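Local coordinates for periplasmic binding protein/LacI transcriptional regulator (Alkaliphilus metalliredigens, PDB 3CTP) that binds beta-D-xylulofuranose between the two lobes of its periplasmic-binding-protein-like core and probably acts as a LacI-family transcriptional repressor, at residues Asn76-Ala79 and Ser80-Glu84; Glu185-Glu188 and Leu189-Lys192; Gly193-Asp196 and Gly197-Lys201; Met226-Ile229 and Val230-Asp233; Ala290-Ile293 and Ile294-Ile298. All coordinates share one frame; numbering follows the deposited sequence.

Interaction 1. Residues Asn76-Ala79 and Ser80-Glu84; sequences NQMA and SVIEE
I82 folds back over the turn that M78 begins, inside helix 73-88 of the beta-alpha-beta unit formed with strands 62-67 and 92-97. Its CB lies 3.4 Å from M78 O. CG1, anti to the carbonyl carbon (chi1 -69°), runs beside the backbone N and comes to 3.2 Å from M78 O. CD1 at the tip still skirts that oxygen and meets the methyl end of M78, CE to CD1 4.3 Å. The same carbonyl accepts I82 N at 2.8 Å in an almost straight bond, N-H...O 172°, so one oxygen carries the helix bond while CB, CG1 and CD1 of I82 run alongside it. I82 also packs on L65, L93 and A290, which ties the helix to its sheet and to helix 286-302. On the side facing the second subunit, a water bonds to both S80 OG and N76 O, weakly to the carbonyl. N76 ND2 is held by I70 O, while I70 of the second subunit packs on N76, A79 and S80. One turn on, E83 splits its carboxylate: OE2 bonds Y108 OH of the second subunit, and OE1 receives a water 2.7 Å away that also donates weakly to A79 O.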
loop_
_atom_site.group_PDB
_atom_site.type_symbol
_atom_site.label_atom_id
_atom_site.label_comp_id
_atom_site.label_asym_id
_atom_site.label_seq_id
_atom_site.Cartn_x
_atom_site.Cartn_y
_atom_site.Cartn_z
ATOM N N ASN A 76 -1.093 -0.228 -5.630
ATOM C CA ASN A 76 -2.430 -0.363 -5.042
ATOM C C ASN A 76 -3.417 0.629 -5.639
ATOM O O ASN A 76 -4.597 0.316 -5.802
ATOM C CB ASN A 76 -2.441 -0.437 -3.508
ATOM C CG ASN A 76 -1.919 0.788 -2.823
ATOM O OD1 ASN A 76 -2.527 1.864 -2.942
ATOM N ND2 ASN A 76 -0.864 0.620 -1.954
ATOM N N GLN A 77 -2.989 1.806 -6.018
ATOM C CA GLN A 77 -3.896 2.723 -6.687
ATOM C C GLN A 77 -4.259 2.220 -8.066
ATOM O O GLN A 77 -5.365 2.286 -8.449
ATOM C CB GLN A 77 -3.273 4.093 -6.830
ATOM C CG GLN A 77 -3.085 4.832 -5.500
ATOM C CD GLN A 77 -2.364 6.143 -5.651
ATOM O OE1 GLN A 77 -1.207 6.245 -5.378
ATOM N NE2 GLN A 77 -3.076 7.139 -6.044
ATOM N N MET A 78 -3.277 1.705 -8.785
ATOM C CA MET A 78 -3.576 1.123 -10.096
ATOM C C MET A 78 -4.589 -0.013 -9.951
ATOM O O MET A 78 -5.539 -0.128 -10.751
ATOM C CB MET A 78 -2.289 0.584 -10.766
ATOM C CG MET A 78 -1.507 1.655 -11.479
ATOM S SD MET A 78 -2.116 1.955 -13.186
ATOM C CE MET A 78 -1.361 0.480 -13.861
ATOM N N ALA A 79 -4.408 -0.876 -8.957
ATOM C CA ALA A 79 -5.337 -2.003 -8.787
ATOM C C ALA A 79 -6.742 -1.489 -8.475
ATOM O O ALA A 79 -7.737 -2.064 -8.952
ATOM C CB ALA A 79 -4.850 -2.907 -7.662
ATOM N N SER A 80 -6.837 -0.433 -7.661
ATOM C CA SER A 80 -8.174 0.109 -7.353
ATOM C C SER A 80 -8.868 0.624 -8.608
ATOM O O SER A 80 -10.072 0.433 -8.784
ATOM C CB SER A 80 -8.075 1.249 -6.332
ATOM O OG SER A 80 -7.626 0.749 -5.057
ATOM N N VAL A 81 -8.126 1.320 -9.462
ATOM C CA VAL A 81 -8.752 1.939 -10.634
ATOM C C VAL A 81 -9.014 0.893 -11.723
ATOM O O VAL A 81 -10.042 0.916 -12.390
ATOM C CB VAL A 81 -7.924 3.126 -11.138
ATOM C CG1 VAL A 81 -8.590 3.752 -12.350
ATOM C CG2 VAL A 81 -7.756 4.162 -10.007
ATOM N N ILE A 82 -8.089 -0.058 -11.917
ATOM C CA ILE A 82 -8.387 -1.153 -12.835
ATOM C C ILE A 82 -9.670 -1.872 -12.401
ATOM O O ILE A 82 -10.493 -2.245 -13.232
ATOM C CB ILE A 82 -7.217 -2.137 -12.888
ATOM C CG1 ILE A 82 -6.014 -1.463 -13.573
ATOM C CG2 ILE A 82 -7.600 -3.369 -13.671
ATOM C CD1 ILE A 82 -4.711 -2.274 -13.548
ATOM N N GLU A 83 -9.846 -2.070 -11.089
ATOM C CA GLU A 83 -11.054 -2.754 -10.627
ATOM C C GLU A 83 -12.307 -1.982 -11.045
ATOM O O GLU A 83 -13.300 -2.577 -11.475
ATOM C CB GLU A 83 -11.031 -2.990 -9.111
ATOM C CG GLU A 83 -12.339 -3.646 -8.637
ATOM C CD GLU A 83 -12.137 -4.808 -7.694
ATOM O OE1 GLU A 83 -10.977 -5.197 -7.425
ATOM O OE2 GLU A 83 -13.168 -5.360 -7.245
ATOM N N GLU A 84 -12.253 -0.663 -10.963
ATOM C CA GLU A 84 -13.405 0.168 -11.372
ATOM C C GLU A 84 -13.725 -0.008 -12.846
ATOM O O GLU A 84 -14.901 -0.182 -13.236
ATOM C CB GLU A 84 -13.115 1.650 -11.117
ATOM C CG GLU A 84 -13.015 2.011 -9.647
ATOM C CD GLU A 84 -14.377 2.123 -8.943
ATOM O OE1 GLU A 84 -15.451 1.968 -9.587
ATOM O OE2 GLU A 84 -14.350 2.410 -7.731
HETATM O O HOH W 1 -5.805 2.240 -3.751
HETATM O O HOH W 2 -8.745 -3.877 -6.670
#

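Interaction 2. Residues Glu185-Glu188 and Leu189-Lys192; sequences EATE and LRYK. With XLF (beta-D-xylulofuranose), chain C.
E185 O accepts L189 N, starting the first turn of helix 185-200, which links parallel strands 175-179 and 206-209 as a beta-alpha-beta crossover and turns its N-terminal end to the sugar. L189 lays CB and CG beside that same oxygen, while the E185 carboxylate bonds H144 through OE1. A186 O takes R190 N, and R190 CG passes 3.3 Å from it; the A186 methyl lies over one face of the guanidinium, 4.1 Å from NH2, and near XLF O4. T187 CG2 reaches the sugar at C5, 3.5 Å away, and approaches R190 NH1 obliquely at 4.0 Å, so two small methyls line the path of the arginine. E188 turns its carboxylate from the turn to a salt bridge with K179, whose charge also faces the Y191 ring; E188 O sits at that ring's edge, 3.7 Å from CD2. R190 runs extended from CG to NE (chi2 168°, chi3 -166°), which carries its head into the pocket, where N156 OD1 holds NE and F266 makes a cation-pi contact. XLF O2 lies at the guanidinium edge, 2.8 Å from NH1, and NH2 donates to O3 at 2.9 Å.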
loop_
_atom_site.group_PDB
_atom_site.type_symbol
_atom_site.label_atom_id
_atom_site.label_comp_id
_atom_site.label_asym_id
_atom_site.label_seq_id
_atom_site.Cartn_x
_atom_site.Cartn_y
_atom_site.Cartn_z
ATOM N N GLU A 185 11.745 -2.631 -17.420
ATOM C CA GLU A 185 11.912 -1.847 -18.641
ATOM C C GLU A 185 11.601 -0.369 -18.393
ATOM O O GLU A 185 12.212 0.503 -19.005
ATOM C CB GLU A 185 10.998 -2.389 -19.765
ATOM C CG GLU A 185 11.471 -3.732 -20.295
ATOM C CD GLU A 185 10.676 -4.195 -21.507
ATOM O OE1 GLU A 185 10.336 -3.354 -22.362
ATOM O OE2 GLU A 185 10.351 -5.381 -21.543
ATOM N N ALA A 186 10.613 -0.099 -17.546
ATOM C CA ALA A 186 10.202 1.286 -17.326
ATOM C C ALA A 186 11.311 2.105 -16.701
ATOM O O ALA A 186 11.540 3.248 -17.092
ATOM C CB ALA A 186 8.953 1.336 -16.458
ATOM N N THR A 187 11.976 1.545 -15.690
ATOM C CA THR A 187 13.022 2.336 -15.048
ATOM C C THR A 187 14.254 2.451 -15.934
ATOM O O THR A 187 15.014 3.442 -15.844
ATOM C CB THR A 187 13.370 1.835 -13.623
ATOM O OG1 THR A 187 13.799 0.477 -13.663
ATOM C CG2 THR A 187 12.124 1.888 -12.753
ATOM N N GLU A 188 14.479 1.458 -16.779
ATOM C CA GLU A 188 15.600 1.567 -17.726
ATOM C C GLU A 188 15.344 2.729 -18.690
ATOM O O GLU A 188 16.261 3.473 -19.015
ATOM C CB GLU A 188 15.802 0.280 -18.521
ATOM C CG GLU A 188 16.414 -0.862 -17.685
ATOM C CD GLU A 188 17.847 -0.534 -17.275
ATOM O OE1 GLU A 188 18.772 -0.718 -18.093
ATOM O OE2 GLU A 188 18.057 -0.065 -16.150
ATOM N N LEU A 189 14.102 2.875 -19.140
ATOM C CA LEU A 189 13.797 4.001 -20.035
ATOM C C LEU A 189 13.910 5.331 -19.290
ATOM O O LEU A 189 14.382 6.330 -19.861
ATOM C CB LEU A 189 12.404 3.811 -20.641
ATOM C CG LEU A 189 12.340 2.761 -21.744
ATOM C CD1 LEU A 189 10.879 2.489 -22.097
ATOM C CD2 LEU A 189 13.135 3.244 -22.956
ATOM N N ARG A 190 13.473 5.382 -18.021
ATOM C CA ARG A 190 13.655 6.631 -17.272
ATOM C C ARG A 190 15.128 7.003 -17.157
ATOM O O ARG A 190 15.512 8.161 -17.303
ATOM C CB ARG A 190 13.045 6.543 -15.852
ATOM C CG ARG A 190 11.539 6.372 -15.904
ATOM C CD ARG A 190 10.951 5.998 -14.540
ATOM N NE ARG A 190 9.582 5.519 -14.745
ATOM C CZ ARG A 190 8.847 4.900 -13.826
ATOM N NH1 ARG A 190 9.326 4.690 -12.599
ATOM N NH2 ARG A 190 7.631 4.479 -14.158
ATOM N N TYR A 191 15.961 6.001 -16.890
ATOM C CA TYR A 191 17.400 6.213 -16.810
ATOM C C TYR A 191 17.943 6.745 -18.131
ATOM O O TYR A 191 18.704 7.714 -18.155
ATOM C CB TYR A 191 18.048 4.868 -16.434
ATOM C CG TYR A 191 19.463 4.678 -16.875
ATOM C CD1 TYR A 191 20.507 5.228 -16.168
ATOM C CD2 TYR A 191 19.752 3.893 -17.968
ATOM C CE1 TYR A 191 21.832 5.039 -16.576
ATOM C CE2 TYR A 191 21.057 3.686 -18.379
ATOM C CZ TYR A 191 22.076 4.273 -17.682
ATOM O OH TYR A 191 23.381 4.050 -18.082
ATOM N N LYS A 192 17.516 6.127 -19.225
ATOM C CA LYS A 192 18.033 6.523 -20.535
ATOM C C LYS A 192 17.589 7.952 -20.880
ATOM O O LYS A 192 18.373 8.745 -21.432
ATOM C CB LYS A 192 17.522 5.543 -21.584
ATOM C CG LYS A 192 18.226 5.723 -22.932
ATOM C CD LYS A 192 19.733 5.735 -22.739
ATOM C CE LYS A 192 20.461 6.135 -24.018
ATOM N NZ LYS A 192 21.914 6.339 -23.788
HETATM O O4 XLF C . 8.341 -0.187 -12.882
HETATM C C4 XLF C . 8.184 1.178 -12.485
HETATM C C5 XLF C . 9.004 1.383 -11.219
HETATM O O5 XLF C . 8.058 1.515 -10.152
HETATM C C3 XLF C . 6.751 1.455 -12.058
HETATM O O3 XLF C . 6.058 2.262 -13.019
HETATM C C2 XLF C . 6.960 2.188 -10.762
HETATM O O2 XLF C . 7.326 3.563 -11.002
HETATM C C1 XLF C . 5.762 2.104 -9.839
HETATM O O1 XLF C . 6.087 2.719 -8.584
#

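Interaction 3. Residues Gly193-Asp196 and Gly197-Lys201; sequences GFLD and GARAK
The last two turns of helix 185-200 bring L195 and R199 together, the leucine buried and the arginine exposed. L195 CG is anti to the backbone N (chi1 177°), which sends the isobutyl group along the helix toward the arginine. R199 bends at chi2 (-90°) and folds back, so that its guanidinium lies with one face over the leucine: L195 CG is 4.3 Å above its centre, and L195 CD1 is 4.0 Å from R199 NE. Nearer the backbone, R199 CG touches L195 O at 3.3 Å, and the R199 N-H is received by that oxygen at 2.8 Å. The helix is the crossover of a beta-alpha-beta unit, between parallel strands 175-179 and 206-209. Toward the sheet it sends F194, stacked on F236 and edge-to-face with F164. A198 CB packs on F164 and I205. D196 points its carboxylate to helix 156-169, where OD2 bonds Y157 OH; its OD1 stays 5.6 Å from R199 NH1, too far for a salt bridge. A200 N bonds D196 O at 3.1 Å, and K201 is the first residue to leave helical backbone angles, its N-H donating weakly to A198 O.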
loop_
_atom_site.group_PDB
_atom_site.type_symbol
_atom_site.label_atom_id
_atom_site.label_comp_id
_atom_site.label_asym_id
_atom_site.label_seq_id
_atom_site.Cartn_x
_atom_site.Cartn_y
_atom_site.Cartn_z
ATOM N N GLY A 193 16.347 8.305 -20.559
ATOM C CA GLY A 193 15.888 9.668 -20.899
ATOM C C GLY A 193 16.643 10.684 -20.067
ATOM O O GLY A 193 17.004 11.769 -20.546
ATOM N N PHE A 194 16.875 10.345 -18.799
ATOM C CA PHE A 194 17.586 11.264 -17.900
ATOM C C PHE A 194 19.021 11.459 -18.385
ATOM O O PHE A 194 19.518 12.593 -18.469
ATOM C CB PHE A 194 17.564 10.650 -16.493
ATOM C CG PHE A 194 17.951 11.610 -15.401
ATOM C CD1 PHE A 194 17.023 12.487 -14.870
ATOM C CD2 PHE A 194 19.224 11.569 -14.871
ATOM C CE1 PHE A 194 17.368 13.355 -13.814
ATOM C CE2 PHE A 194 19.588 12.411 -13.834
ATOM C CZ PHE A 194 18.663 13.319 -13.306
ATOM N N LEU A 195 19.679 10.347 -18.716
ATOM C CA LEU A 195 21.066 10.389 -19.175
ATOM C C LEU A 195 21.172 11.132 -20.503
ATOM O O LEU A 195 22.081 11.956 -20.681
ATOM C CB LEU A 195 21.597 8.960 -19.295
ATOM C CG LEU A 195 23.015 8.829 -19.837
ATOM C CD1 LEU A 195 24.040 9.618 -18.997
ATOM C CD2 LEU A 195 23.348 7.329 -19.921
ATOM N N ASP A 196 20.237 10.879 -21.421
ATOM C CA ASP A 196 20.289 11.601 -22.705
ATOM C C ASP A 196 20.176 13.112 -22.453
ATOM O O ASP A 196 20.803 13.915 -23.144
ATOM C CB ASP A 196 19.183 11.155 -23.674
ATOM C CG ASP A 196 19.419 9.774 -24.234
ATOM O OD1 ASP A 196 20.544 9.246 -24.055
ATOM O OD2 ASP A 196 18.462 9.208 -24.842
ATOM N N GLY A 197 19.340 13.504 -21.495
ATOM C CA GLY A 197 19.263 14.928 -21.139
ATOM C C GLY A 197 20.592 15.481 -20.649
ATOM O O GLY A 197 21.027 16.570 -21.057
ATOM N N ALA A 198 21.254 14.733 -19.763
ATOM C CA ALA A 198 22.546 15.155 -19.243
ATOM C C ALA A 198 23.579 15.260 -20.364
ATOM O O ALA A 198 24.372 16.206 -20.388
ATOM C CB ALA A 198 23.037 14.176 -18.161
ATOM N N ARG A 199 23.555 14.311 -21.296
ATOM C CA ARG A 199 24.542 14.331 -22.383
ATOM C C ARG A 199 24.356 15.568 -23.246
ATOM O O ARG A 199 25.344 16.153 -23.749
ATOM C CB ARG A 199 24.408 13.073 -23.238
ATOM C CG ARG A 199 24.786 11.794 -22.509
ATOM C CD ARG A 199 26.254 11.481 -22.680
ATOM N NE ARG A 199 26.700 10.370 -21.832
ATOM C CZ ARG A 199 26.595 9.089 -22.158
ATOM N NH1 ARG A 199 26.045 8.737 -23.321
ATOM N NH2 ARG A 199 27.060 8.153 -21.329
ATOM N N ALA A 200 23.104 15.984 -23.423
ATOM C CA ALA A 200 22.818 17.183 -24.237
ATOM C C ALA A 200 23.395 18.432 -23.591
ATOM O O ALA A 200 23.729 19.392 -24.287
ATOM C CB ALA A 200 21.329 17.338 -24.456
ATOM N N LYS A 201 23.545 18.416 -22.272
ATOM C CA LYS A 201 24.121 19.569 -21.554
ATOM C C LYS A 201 25.596 19.338 -21.181
ATOM O O LYS A 201 26.181 20.094 -20.406
ATOM C CB LYS A 201 23.310 19.869 -20.288
ATOM C CG LYS A 201 21.872 20.251 -20.570
ATOM C CD LYS A 201 21.766 21.507 -21.447
ATOM C CE LYS A 201 20.333 22.030 -21.558
ATOM N NZ LYS A 201 19.392 21.131 -22.322
#

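Interaction 4. Residues Met226-Ile229 and Val230-Asp233; sequences MKDI and VNYD. With NA (sodium ion), chain D.
The Y232 ring has I229 O at its edge, near its plane and 3.3 Å from CD2, while D228 O approaches it obliquely. I229 CD1 comes to CE2, the next atom along that edge, 4.1 Å away, the two side chains crossing at a slant. Y232 CG is anti to the carbonyl carbon (chi1 -70°), which swings the ring back over the turn it has just left, and L176 of the neighbouring strand packs on both I229 and Y232. The phenol OH bonds D206 OD2, which holds the far end of the ring. With an alanine here, D206 would probably lose its phenol partner and a gap open beside I229 and L176. The backbone turns sharply: N231 N bonds D228 O at 2.9 Å and Y232 N bonds I229 O at 3.1 Å, each donor standing about 53° out of the carbonyl plane rather than on a lone pair. A water inserted between M226 O and V230 N stands in for the i to i+4 bond, since those two atoms are 4.5 Å apart. The turn leaves two carbonyls pointing at one ion: V230 O and Y232 O each bind sodium at 2.4 Å. E260 O and two waters complete the five ligands seen round the ion, and D233 OD1 accepts a bond from one of those waters. This is a sodium site built from main-chain carbonyls in the loop leading into strand 234-237.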
loop_
_atom_site.group_PDB
_atom_site.type_symbol
_atom_site.label_atom_id
_atom_site.label_comp_id
_atom_site.label_asym_id
_atom_site.label_seq_id
_atom_site.Cartn_x
_atom_site.Cartn_y
_atom_site.Cartn_z
ATOM N N MET A 226 26.337 7.357 2.627
ATOM C CA MET A 226 25.155 8.198 2.722
ATOM C C MET A 226 25.564 9.627 3.066
ATOM O O MET A 226 24.919 10.589 2.659
ATOM C CB MET A 226 24.231 7.644 3.809
ATOM C CG MET A 226 22.881 8.321 3.923
ATOM S SD MET A 226 21.784 8.077 2.528
ATOM C CE MET A 226 21.071 9.738 2.465
ATOM N N LYS A 227 26.648 9.773 3.819
ATOM C CA LYS A 227 27.074 11.116 4.262
ATOM C C LYS A 227 27.409 12.072 3.102
ATOM O O LYS A 227 27.408 13.301 3.278
ATOM C CB LYS A 227 28.262 10.998 5.216
ATOM C CG LYS A 227 29.573 10.662 4.530
ATOM C CD LYS A 227 30.730 10.627 5.547
ATOM C CE LYS A 227 31.887 9.776 5.048
ATOM N NZ LYS A 227 32.944 9.622 6.101
ATOM N N ASP A 228 27.685 11.516 1.925
ATOM C CA ASP A 228 28.069 12.313 0.766
ATOM C C ASP A 228 26.853 12.747 -0.076
ATOM O O ASP A 228 26.988 13.571 -0.982
ATOM C CB ASP A 228 28.990 11.506 -0.159
ATOM C CG ASP A 228 30.333 11.182 0.468
ATOM O OD1 ASP A 228 30.738 11.855 1.444
ATOM O OD2 ASP A 228 30.991 10.244 -0.035
ATOM N N ILE A 229 25.674 12.186 0.195
ATOM C CA ILE A 229 24.532 12.407 -0.703
ATOM C C ILE A 229 24.077 13.856 -0.638
ATOM O O ILE A 229 23.609 14.418 -1.630
ATOM C CB ILE A 229 23.379 11.443 -0.337
ATOM C CG1 ILE A 229 23.827 9.990 -0.524
ATOM C CG2 ILE A 229 22.103 11.749 -1.111
ATOM C CD1 ILE A 229 24.115 9.590 -1.960
ATOM N N VAL A 230 24.215 14.479 0.534
ATOM C CA VAL A 230 23.825 15.871 0.665
ATOM C C VAL A 230 24.644 16.747 -0.275
ATOM O O VAL A 230 24.243 17.877 -0.578
ATOM C CB VAL A 230 23.976 16.391 2.112
ATOM C CG1 VAL A 230 25.434 16.456 2.498
ATOM C CG2 VAL A 230 23.327 17.781 2.243
ATOM N N ASN A 231 25.783 16.245 -0.759
ATOM C CA ASN A 231 26.651 17.073 -1.604
ATOM C C ASN A 231 26.111 17.285 -3.022
ATOM O O ASN A 231 26.589 18.164 -3.753
ATOM C CB ASN A 231 28.067 16.489 -1.686
ATOM C CG ASN A 231 28.824 16.641 -0.385
ATOM O OD1 ASN A 231 28.532 17.533 0.412
ATOM N ND2 ASN A 231 29.790 15.762 -0.158
ATOM N N TYR A 232 25.138 16.466 -3.424
ATOM C CA TYR A 232 24.506 16.669 -4.729
ATOM C C TYR A 232 23.587 17.885 -4.701
ATOM O O TYR A 232 23.070 18.240 -3.643
ATOM C CB TYR A 232 23.687 15.424 -5.134
ATOM C CG TYR A 232 24.590 14.236 -5.457
ATOM C CD1 TYR A 232 25.239 14.159 -6.675
ATOM C CD2 TYR A 232 24.816 13.229 -4.515
ATOM C CE1 TYR A 232 26.080 13.083 -6.985
ATOM C CE2 TYR A 232 25.665 12.161 -4.793
ATOM C CZ TYR A 232 26.292 12.095 -6.039
ATOM O OH TYR A 232 27.133 11.053 -6.353
ATOM N N ASP A 233 23.378 18.506 -5.861
ATOM C CA ASP A 233 22.403 19.594 -5.988
ATOM C C ASP A 233 20.995 19.009 -6.112
ATOM O O ASP A 233 20.034 19.574 -5.581
ATOM C CB ASP A 233 22.664 20.441 -7.256
ATOM C CG ASP A 233 24.002 21.163 -7.240
ATOM O OD1 ASP A 233 24.502 21.479 -6.142
ATOM O OD2 ASP A 233 24.539 21.415 -8.349
HETATM NA NA NA D . 23.584 19.779 -1.828
HETATM O O HOH W 3 23.885 13.100 3.121
HETATM O O HOH W 4 24.063 21.429 -3.280
HETATM O O HOH W 5 24.933 20.985 -0.506
#

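Interaction 5. Residues Ala290-Ile293 and Ile294-Ile298; sequences AYTI and IELLI
A290 to I298 keep regular helical bonding, each N-H from I294 onward reaching the carbonyl four residues back, as E295 N does to Y291 O at 2.8 Å. E295 also lies across the Y291 ring, on the outer side. Its CG is over one face, 3.5 Å from the ring centroid and 20° off the normal, a CH-pi contact displaced toward the rim at CZ, which it approaches to 3.3 Å. Y291 CG is anti to the backbone N (chi1 169°), which leads the ring forward along the helix to meet it. E295 in turn bends at its second torsion, so its carboxylate lies nearly parallel to the ring, the planes 15° apart. OE2 then has two partners: K89 in a salt bridge and a water, 2.6 Å away, that also donates to Y291 O. Cutting E295 back to an alanine is likely to leave K89 without its acidic mate, strip the ring face of its CG and leave that water one bond short. Next to this pair, T292 and L296 lie side by side, CG2 to CD1 3.7 Å, with Y311 packing on both; T292 OG1 bonds A288 O within the helix. The buried side carries I293, I294 and L297, all of which touch I121 of strand 119-123, while A290 sits against Y85 and I294 against I82 of helix 73-88. The arrangement is that of an amphipathic helix covering the mixed, largely parallel sheet of a periplasmic-binding-protein-like lobe: hydrocarbon faces the strands, and the aromatic-carboxylate pair lies outside.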
loop_
_atom_site.group_PDB
_atom_site.type_symbol
_atom_site.label_atom_id
_atom_site.label_comp_id
_atom_site.label_asym_id
_atom_site.label_seq_id
_atom_site.Cartn_x
_atom_site.Cartn_y
_atom_site.Cartn_z
ATOM N N ALA A 290 -5.414 2.514 -16.690
ATOM C CA ALA A 290 -6.376 1.486 -16.295
ATOM C C ALA A 290 -7.460 1.326 -17.341
ATOM O O ALA A 290 -7.856 0.213 -17.690
ATOM C CB ALA A 290 -6.994 1.869 -14.922
ATOM N N TYR A 291 -7.984 2.449 -17.828
ATOM C CA TYR A 291 -8.973 2.413 -18.887
ATOM C C TYR A 291 -8.458 1.622 -20.084
ATOM O O TYR A 291 -9.155 0.744 -20.635
ATOM C CB TYR A 291 -9.336 3.850 -19.326
ATOM C CG TYR A 291 -10.156 3.911 -20.601
ATOM C CD1 TYR A 291 -11.519 3.749 -20.567
ATOM C CD2 TYR A 291 -9.546 4.120 -21.831
ATOM C CE1 TYR A 291 -12.277 3.780 -21.738
ATOM C CE2 TYR A 291 -10.300 4.175 -23.011
ATOM C CZ TYR A 291 -11.660 4.004 -22.941
ATOM O OH TYR A 291 -12.417 4.062 -24.095
ATOM N N THR A 292 -7.235 1.930 -20.488
ATOM C CA THR A 292 -6.655 1.351 -21.697
ATOM C C THR A 292 -6.419 -0.147 -21.524
ATOM O O THR A 292 -6.717 -0.936 -22.399
ATOM C CB THR A 292 -5.362 2.102 -22.038
ATOM O OG1 THR A 292 -5.723 3.463 -22.324
ATOM C CG2 THR A 292 -4.645 1.490 -23.264
ATOM N N ILE A 293 -5.875 -0.529 -20.365
ATOM C CA ILE A 293 -5.587 -1.929 -20.114
ATOM C C ILE A 293 -6.884 -2.733 -20.210
ATOM O O ILE A 293 -6.937 -3.796 -20.854
ATOM C CB ILE A 293 -4.980 -2.067 -18.704
ATOM C CG1 ILE A 293 -3.549 -1.509 -18.671
ATOM C CG2 ILE A 293 -5.068 -3.493 -18.192
ATOM C CD1 ILE A 293 -2.963 -1.339 -17.245
ATOM N N ILE A 294 -7.948 -2.228 -19.573
ATOM C CA ILE A 294 -9.205 -2.969 -19.588
ATOM C C ILE A 294 -9.851 -2.952 -20.986
ATOM O O ILE A 294 -10.351 -3.970 -21.469
ATOM C CB ILE A 294 -10.141 -2.409 -18.526
ATOM C CG1 ILE A 294 -9.615 -2.805 -17.148
ATOM C CG2 ILE A 294 -11.575 -2.908 -18.755
ATOM C CD1 ILE A 294 -9.601 -4.309 -16.885
ATOM N N GLU A 295 -9.842 -1.805 -21.654
ATOM C CA GLU A 295 -10.409 -1.737 -22.997
ATOM C C GLU A 295 -9.759 -2.752 -23.901
ATOM O O GLU A 295 -10.445 -3.454 -24.639
ATOM C CB GLU A 295 -10.192 -0.356 -23.615
ATOM C CG GLU A 295 -11.171 0.714 -23.170
ATOM C CD GLU A 295 -12.622 0.370 -23.449
ATOM O OE1 GLU A 295 -12.997 0.138 -24.632
ATOM O OE2 GLU A 295 -13.380 0.348 -22.484
ATOM N N LEU A 296 -8.433 -2.835 -23.855
ATOM C CA LEU A 296 -7.714 -3.724 -24.776
ATOM C C LEU A 296 -7.902 -5.185 -24.365
ATOM O O LEU A 296 -8.090 -6.065 -25.217
ATOM C CB LEU A 296 -6.232 -3.368 -24.810
ATOM C CG LEU A 296 -5.949 -1.984 -25.371
ATOM C CD1 LEU A 296 -4.471 -1.619 -25.204
ATOM C CD2 LEU A 296 -6.336 -1.944 -26.876
ATOM N N LEU A 297 -7.841 -5.472 -23.068
ATOM C CA LEU A 297 -8.049 -6.866 -22.660
ATOM C C LEU A 297 -9.434 -7.349 -23.099
ATOM O O LEU A 297 -9.596 -8.486 -23.575
ATOM C CB LEU A 297 -7.867 -7.012 -21.125
ATOM C CG LEU A 297 -7.988 -8.448 -20.605
ATOM C CD1 LEU A 297 -6.905 -9.325 -21.213
ATOM C CD2 LEU A 297 -7.910 -8.441 -19.063
ATOM N N ILE A 298 -10.442 -6.494 -22.973
ATOM C CA ILE A 298 -11.789 -6.900 -23.368
ATOM C C ILE A 298 -11.868 -7.142 -24.892
ATOM O O ILE A 298 -12.568 -8.046 -25.362
ATOM C CB ILE A 298 -12.819 -5.856 -22.944
ATOM C CG1 ILE A 298 -13.043 -5.869 -21.435
ATOM C CG2 ILE A 298 -14.141 -6.043 -23.714
ATOM C CD1 ILE A 298 -13.378 -7.196 -20.898
HETATM O O HOH W 6 -12.115 0.306 -20.202
#

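Every contact is local, between adjoining stretches, so none closes a long loop, and they follow one another from the N terminus without nesting or crossing. Interaction 1 lies on helix 73-88 of one lobe. Interactions 2 and 3 are successive parts of helix 185-200 in the other lobe, the first at the sugar and the second leading away from it. Interaction 4 sits in the loop before strand 234-237 in that same lobe, about 43 Å between centres from interaction 5. With helix 286-302 the chain is back in the first lobe, where interaction 5 touches interaction 1: V81 CG1 meets A290 CB at 3.6 Å, joining two helices beside the seven-stranded sheet.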